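Local coordinates for protein of unknown function with a Fic domain (Bacteroides thetaiotaomicron VPI-5482, PDB 3CUC), which is of unknown function but belongs to the Fic/DOC family and folds as a mostly helical single chain, at residues K226-Y229 with L230-H234; D254-P257 with F258-L262. All blocks are in the same frame, centred on the assembly; numbering follows the deposited sequence.

Overall arrangement
Contact 1 occupies the first turns of helix 226-240 and contact 2 the start of helix 256-277, later in the chain, with centres about 11 Å apart. The two helices touch directly: Ile232 CG2 packs 3.4 Å from Pro257 O, and Tyr229 CD1 lies 3.7 Å from Tyr261 CE2. Asp225 joins them as well, binding Tyr261 OH and, weakly, Asn228 ND2. Both contacts also meet helix 178-192 at His186, which bonds to Tyr229 OH and packs against the Phe258 ring. Each contact centre is about 15 Å from the centre of the chain, on the same side, within a largely helical Fic-family protein.

Contact 1 (K226-Y229 with L230-H234); sequences KSNY and LNILH
Tyr229 and Leu233, one turn apart on helix 226-240, form the apolar part of this contact. The two side chains run side by side and point the same way, and CE1 of the tyrosine ring meets CD1 of Leu233 at 3.8 Å, an oblique approach. Tyr229 has its CG anti to the backbone N (chi1 172°), while that of Leu233 lies beside its own N, which carries its CD1 back toward the ring. Both residues are buried: the leucine is wholly apolar, whereas the tyrosine adds a hydroxyl at the far end of its ring. That hydroxyl is hydrogen-bonded to His186 NE2 and Arg204 NH1, so its burial costs no polar partner.

The polar bonds between the two segments are those of the helix backbone. Leu230 N reaches Lys226 O at 2.9 Å. Asn231 N binds Ser227 O and Ile232 N binds Asn228 O, both within 2.9 Å. The bond from Leu233 N to Tyr229 O is weak, at 3.3 Å.

On the exposed flank, the extended methylene chain of Lys226 brings CE to 4.3 Å from Leu230 CD1, while its NZ binds Leu43 O. This is consistent with an amphipathic start to the helix, with a buried side on which one tyrosine combines hydrocarbon packing with a polar tie to helices 178-192 and 199-213.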
ATOM      1  N   LYS A 226      11.748   1.657  -7.887  1.00 48.08           N
ATOM      2  CA  LYS A 226      11.259   2.917  -7.306  1.00 48.94           C
ATOM      3  C   LYS A 226      11.095   4.039  -8.317  1.00 49.64           C
ATOM      4  O   LYS A 226      10.092   4.752  -8.303  1.00 50.84           O
ATOM      5  CB  LYS A 226      12.193   3.399  -6.185  1.00 49.29           C
ATOM      6  CG  LYS A 226      11.788   4.737  -5.537  1.00 48.87           C
ATOM      7  CD  LYS A 226      12.590   5.020  -4.261  1.00 49.28           C
ATOM      8  CE  LYS A 226      12.148   6.320  -3.600  1.00 50.92           C
ATOM      9  NZ  LYS A 226      12.978   6.676  -2.418  1.00 52.33           N
ATOM     10  N   SER A 227      12.089   4.216  -9.177  1.00 49.89           N
ATOM     11  CA  SER A 227      12.051   5.309 -10.141  1.00 50.33           C
ATOM     12  C   SER A 227      10.907   5.102 -11.135  1.00 49.88           C
ATOM     13  O   SER A 227      10.215   6.048 -11.498  1.00 50.39           O
ATOM     14  CB  SER A 227      13.388   5.437 -10.868  1.00 49.97           C
ATOM     15  OG  SER A 227      13.603   4.320 -11.708  1.00 53.49           O
ATOM     16  N   ASN A 228      10.705   3.857 -11.554  1.00 49.66           N
ATOM     17  CA  ASN A 228       9.604   3.511 -12.446  1.00 50.00           C
ATOM     18  C   ASN A 228       8.243   3.797 -11.799  1.00 50.30           C
ATOM     19  O   ASN A 228       7.333   4.333 -12.427  1.00 50.26           O
ATOM     20  CB  ASN A 228       9.695   2.034 -12.812  1.00 50.06           C
ATOM     21  CG  ASN A 228       8.829   1.681 -13.983  1.00 51.67           C
ATOM     22  OD1 ASN A 228       9.072   2.140 -15.093  1.00 54.72           O
ATOM     23  ND2 ASN A 228       7.809   0.857 -13.750  1.00 56.35           N
ATOM     24  N   TYR A 229       8.129   3.412 -10.532  1.00 50.49           N
ATOM     25  CA  TYR A 229       6.941   3.639  -9.709  1.00 50.19           C
ATOM     26  C   TYR A 229       6.633   5.138  -9.600  1.00 50.59           C
ATOM     27  O   TYR A 229       5.510   5.572  -9.863  1.00 50.37           O
ATOM     28  CB  TYR A 229       7.207   2.994  -8.338  1.00 49.64           C
ATOM     29  CG  TYR A 229       6.217   3.233  -7.221  1.00 48.02           C
ATOM     30  CD1 TYR A 229       4.845   3.198  -7.440  1.00 47.23           C
ATOM     31  CD2 TYR A 229       6.669   3.425  -5.913  1.00 45.64           C
ATOM     32  CE1 TYR A 229       3.947   3.387  -6.391  1.00 49.09           C
ATOM     33  CE2 TYR A 229       5.787   3.616  -4.866  1.00 47.71           C
ATOM     34  CZ  TYR A 229       4.425   3.594  -5.115  1.00 48.45           C
ATOM     35  OH  TYR A 229       3.530   3.775  -4.095  1.00 45.74           O
ATOM     36  N   LEU A 230       7.647   5.923  -9.245  1.00 51.16           N
ATOM     37  CA  LEU A 230       7.518   7.387  -9.197  1.00 51.43           C
ATOM     38  C   LEU A 230       7.214   7.988 -10.576  1.00 51.17           C
ATOM     39  O   LEU A 230       6.435   8.940 -10.687  1.00 50.88           O
ATOM     40  CB  LEU A 230       8.793   8.034  -8.630  1.00 50.93           C
ATOM     41  CG  LEU A 230       8.992   7.972  -7.109  1.00 50.05           C
ATOM     42  CD1 LEU A 230      10.349   8.570  -6.730  1.00 46.22           C
ATOM     43  CD2 LEU A 230       7.860   8.686  -6.385  1.00 45.01           C
ATOM     44  N   ASN A 231       7.830   7.434 -11.617  1.00 50.70           N
ATOM     45  CA  ASN A 231       7.617   7.919 -12.980  1.00 50.44           C
ATOM     46  C   ASN A 231       6.155   7.761 -13.388  1.00 50.41           C
ATOM     47  O   ASN A 231       5.535   8.704 -13.877  1.00 49.94           O
ATOM     48  CB  ASN A 231       8.530   7.184 -13.967  1.00 50.16           C
ATOM     49  CG  ASN A 231       8.462   7.764 -15.372  1.00 50.96           C
ATOM     50  OD1 ASN A 231       7.456   7.623 -16.080  1.00 52.21           O
ATOM     51  ND2 ASN A 231       9.544   8.413 -15.790  1.00 51.15           N
ATOM     52  N   ILE A 232       5.604   6.573 -13.154  1.00 51.16           N
ATOM     53  CA  ILE A 232       4.225   6.273 -13.541  1.00 51.38           C
ATOM     54  C   ILE A 232       3.264   7.264 -12.859  1.00 51.82           C
ATOM     55  O   ILE A 232       2.384   7.820 -13.517  1.00 51.49           O
ATOM     56  CB  ILE A 232       3.850   4.797 -13.232  1.00 51.37           C
ATOM     57  CG1 ILE A 232       4.765   3.822 -13.999  1.00 52.08           C
ATOM     58  CG2 ILE A 232       2.390   4.533 -13.571  1.00 49.47           C
ATOM     59  CD1 ILE A 232       4.281   3.451 -15.381  1.00 55.92           C
ATOM     60  N   LEU A 233       3.464   7.522 -11.566  1.00 52.57           N
ATOM     61  CA  LEU A 233       2.660   8.528 -10.849  1.00 52.51           C
ATOM     62  C   LEU A 233       2.937   9.973 -11.324  1.00 52.71           C
ATOM     63  O   LEU A 233       2.066  10.833 -11.209  1.00 52.57           O
ATOM     64  CB  LEU A 233       2.878   8.418  -9.334  1.00 52.12           C
ATOM     65  CG  LEU A 233       2.424   7.122  -8.645  1.00 51.97           C
ATOM     66  CD1 LEU A 233       3.085   6.964  -7.280  1.00 49.18           C
ATOM     67  CD2 LEU A 233       0.913   7.071  -8.500  1.00 51.89           C
ATOM     68  N   HIS A 234       4.136  10.231 -11.853  1.00 52.72           N
ATOM     69  CA  HIS A 234       4.484  11.552 -12.415  1.00 53.09           C
ATOM     70  C   HIS A 234       3.817  11.824 -13.770  1.00 53.19           C
ATOM     71  O   HIS A 234       3.687  12.981 -14.181  1.00 53.19           O
ATOM     72  CB  HIS A 234       6.007  11.704 -12.555  1.00 52.84           C
TER

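Contact 2 (D254-P257 with F258-L262); sequences DILP and FVNYL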
ATOM      1  N   ASP A 254      -7.633   9.151 -15.910  1.00 58.60           N
ATOM      2  CA  ASP A 254      -6.429   9.939 -15.639  1.00 59.04           C
ATOM      3  C   ASP A 254      -5.264   9.064 -15.168  1.00 58.70           C
ATOM      4  O   ASP A 254      -4.116   9.298 -15.565  1.00 59.07           O
ATOM      5  CB  ASP A 254      -6.701  11.016 -14.578  1.00 59.70           C
ATOM      6  CG  ASP A 254      -7.649  12.106 -15.063  1.00 62.17           C
ATOM      7  OD1 ASP A 254      -7.757  12.316 -16.290  1.00 63.54           O
ATOM      8  OD2 ASP A 254      -8.282  12.760 -14.205  1.00 59.20           O
ATOM      9  N   ILE A 255      -5.564   8.061 -14.335  1.00 57.85           N
ATOM     10  CA  ILE A 255      -4.521   7.252 -13.686  1.00 57.08           C
ATOM     11  C   ILE A 255      -4.284   5.880 -14.335  1.00 57.15           C
ATOM     12  O   ILE A 255      -3.715   4.978 -13.709  1.00 57.19           O
ATOM     13  CB  ILE A 255      -4.790   7.074 -12.156  1.00 56.86           C
ATOM     14  CG1 ILE A 255      -5.984   6.144 -11.876  1.00 55.43           C
ATOM     15  CG2 ILE A 255      -5.016   8.431 -11.500  1.00 54.76           C
ATOM     16  CD1 ILE A 255      -5.908   5.454 -10.516  1.00 50.82           C
ATOM     17  N   LEU A 256      -4.681   5.742 -15.596  1.00 56.98           N
ATOM     18  CA  LEU A 256      -4.596   4.466 -16.308  1.00 56.90           C
ATOM     19  C   LEU A 256      -3.192   3.821 -16.307  1.00 55.53           C
ATOM     20  O   LEU A 256      -3.080   2.609 -16.120  1.00 55.14           O
ATOM     21  CB  LEU A 256      -5.121   4.636 -17.734  1.00 57.58           C
ATOM     22  CG  LEU A 256      -5.550   3.379 -18.490  1.00 61.18           C
ATOM     23  CD1 LEU A 256      -6.876   3.619 -19.213  1.00 60.91           C
ATOM     24  CD2 LEU A 256      -4.457   2.937 -19.466  1.00 63.35           C
ATOM     25  N   PRO A 257      -2.117   4.618 -16.493  1.00 54.11           N
ATOM     26  CA  PRO A 257      -0.777   4.006 -16.414  1.00 53.39           C
ATOM     27  C   PRO A 257      -0.464   3.363 -15.048  1.00 53.26           C
ATOM     28  O   PRO A 257       0.237   2.347 -14.990  1.00 54.37           O
ATOM     29  CB  PRO A 257       0.177   5.178 -16.696  1.00 52.84           C
ATOM     30  CG  PRO A 257      -0.660   6.256 -17.281  1.00 52.51           C
ATOM     31  CD  PRO A 257      -2.050   6.063 -16.778  1.00 53.88           C
ATOM     32  N   PHE A 258      -0.984   3.948 -13.969  1.00 51.60           N
ATOM     33  CA  PHE A 258      -0.788   3.403 -12.627  1.00 50.96           C
ATOM     34  C   PHE A 258      -1.693   2.203 -12.373  1.00 51.02           C
ATOM     35  O   PHE A 258      -1.324   1.298 -11.621  1.00 52.53           O
ATOM     36  CB  PHE A 258      -1.018   4.479 -11.554  1.00 50.43           C
ATOM     37  CG  PHE A 258      -0.763   4.003 -10.143  1.00 49.35           C
ATOM     38  CD1 PHE A 258       0.487   3.525  -9.771  1.00 48.35           C
ATOM     39  CD2 PHE A 258      -1.772   4.037  -9.187  1.00 48.96           C
ATOM     40  CE1 PHE A 258       0.724   3.082  -8.480  1.00 47.67           C
ATOM     41  CE2 PHE A 258      -1.540   3.596  -7.890  1.00 48.85           C
ATOM     42  CZ  PHE A 258      -0.291   3.118  -7.536  1.00 48.66           C
ATOM     43  N   VAL A 259      -2.879   2.193 -12.984  1.00 49.98           N
ATOM     44  CA  VAL A 259      -3.752   1.018 -12.910  1.00 48.80           C
ATOM     45  C   VAL A 259      -3.027  -0.159 -13.558  1.00 49.03           C
ATOM     46  O   VAL A 259      -2.987  -1.253 -12.994  1.00 49.44           O
ATOM     47  CB  VAL A 259      -5.130   1.236 -13.590  1.00 48.16           C
ATOM     48  CG1 VAL A 259      -5.998  -0.003 -13.431  1.00 42.49           C
ATOM     49  CG2 VAL A 259      -5.843   2.449 -13.002  1.00 47.91           C
ATOM     50  N   ASN A 260      -2.431   0.079 -14.726  1.00 48.76           N
ATOM     51  CA  ASN A 260      -1.664  -0.961 -15.404  1.00 48.69           C
ATOM     52  C   ASN A 260      -0.496  -1.428 -14.546  1.00 48.65           C
ATOM     53  O   ASN A 260      -0.233  -2.632 -14.460  1.00 48.74           O
ATOM     54  CB  ASN A 260      -1.162  -0.487 -16.773  1.00 48.53           C
ATOM     55  CG  ASN A 260      -2.289  -0.313 -17.788  1.00 48.87           C
ATOM     56  OD1 ASN A 260      -3.360  -0.906 -17.661  1.00 50.05           O
ATOM     57  ND2 ASN A 260      -2.044   0.504 -18.806  1.00 51.58           N
ATOM     58  N   TYR A 261       0.186  -0.486 -13.893  1.00 47.98           N
ATOM     59  CA  TYR A 261       1.326  -0.826 -13.046  1.00 47.94           C
ATOM     60  C   TYR A 261       0.956  -1.802 -11.925  1.00 48.25           C
ATOM     61  O   TYR A 261       1.620  -2.817 -11.733  1.00 47.10           O
ATOM     62  CB  TYR A 261       1.954   0.433 -12.450  1.00 48.14           C
ATOM     63  CG  TYR A 261       3.229   0.145 -11.682  1.00 48.22           C
ATOM     64  CD1 TYR A 261       4.300  -0.496 -12.299  1.00 46.09           C
ATOM     65  CD2 TYR A 261       3.356   0.493 -10.336  1.00 46.27           C
ATOM     66  CE1 TYR A 261       5.467  -0.778 -11.605  1.00 44.85           C
ATOM     67  CE2 TYR A 261       4.526   0.215  -9.634  1.00 46.49           C
ATOM     68  CZ  TYR A 261       5.575  -0.419 -10.274  1.00 46.07           C
ATOM     69  OH  TYR A 261       6.726  -0.697  -9.580  1.00 47.30           O
ATOM     70  N   LEU A 262      -0.109  -1.494 -11.192  1.00 49.54           N
ATOM     71  CA  LEU A 262      -0.572  -2.376 -10.127  1.00 50.30           C
ATOM     72  C   LEU A 262      -0.993  -3.729 -10.694  1.00 50.53           C
ATOM     73  O   LEU A 262      -0.803  -4.760 -10.054  1.00 51.30           O
ATOM     74  CB  LEU A 262      -1.727  -1.740  -9.340  1.00 50.65           C
ATOM     75  CG  LEU A 262      -1.420  -0.492  -8.501  1.00 50.06           C
ATOM     76  CD1 LEU A 262      -2.596  -0.175  -7.583  1.00 50.78           C
ATOM     77  CD2 LEU A 262      -0.147  -0.662  -7.684  1.00 44.46           C
TER
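The backbone of 254-262 enters helix 256-277 with Ile255 at the N-cap, whose O accepts a bond from Val259 N at 3.0 Å, in the carbonyl plane, and a weak, bent one from Phe258 N. Asn260 N to Leu256 O and Tyr261 N to Pro257 O, each 3.0 Å, continue the helical pattern. Pro257 suits the first turn, where a backbone N has no helical carbonyl four residues earlier to bind, so its lack of a hydrogen costs no helical bond.

Ile255 and Val259 make the apolar pair, their side chains crossing at about a right angle. Val259 CG2, set beside its own backbone N, lies 3.9 Å from Ile255 CG1 and also comes near the carbonyl oxygen of Ile255. On the exposed side, Leu256 CD2 comes to 3.5 Å from Asn260 ND2; the amide of Asn260, polar and exposed, suits the surface, and the leucine methyl lies against it. Phe258 turns its ring away from the preceding segment, its CG anti to the backbone N (chi1 -177°), and Leu262 CG stands 3.9 Å above one face, offset toward the rim.

These side chains divide among their neighbours. Ile255 packs on Ala183, Leu184 and Tyr187 of helix 178-192, where the Phe258 ring also meets that of His186, while Pro257 touches Gln235 of helix 226-240 and Tyr261 OH bonds to Asp225 OD2 just before that helix.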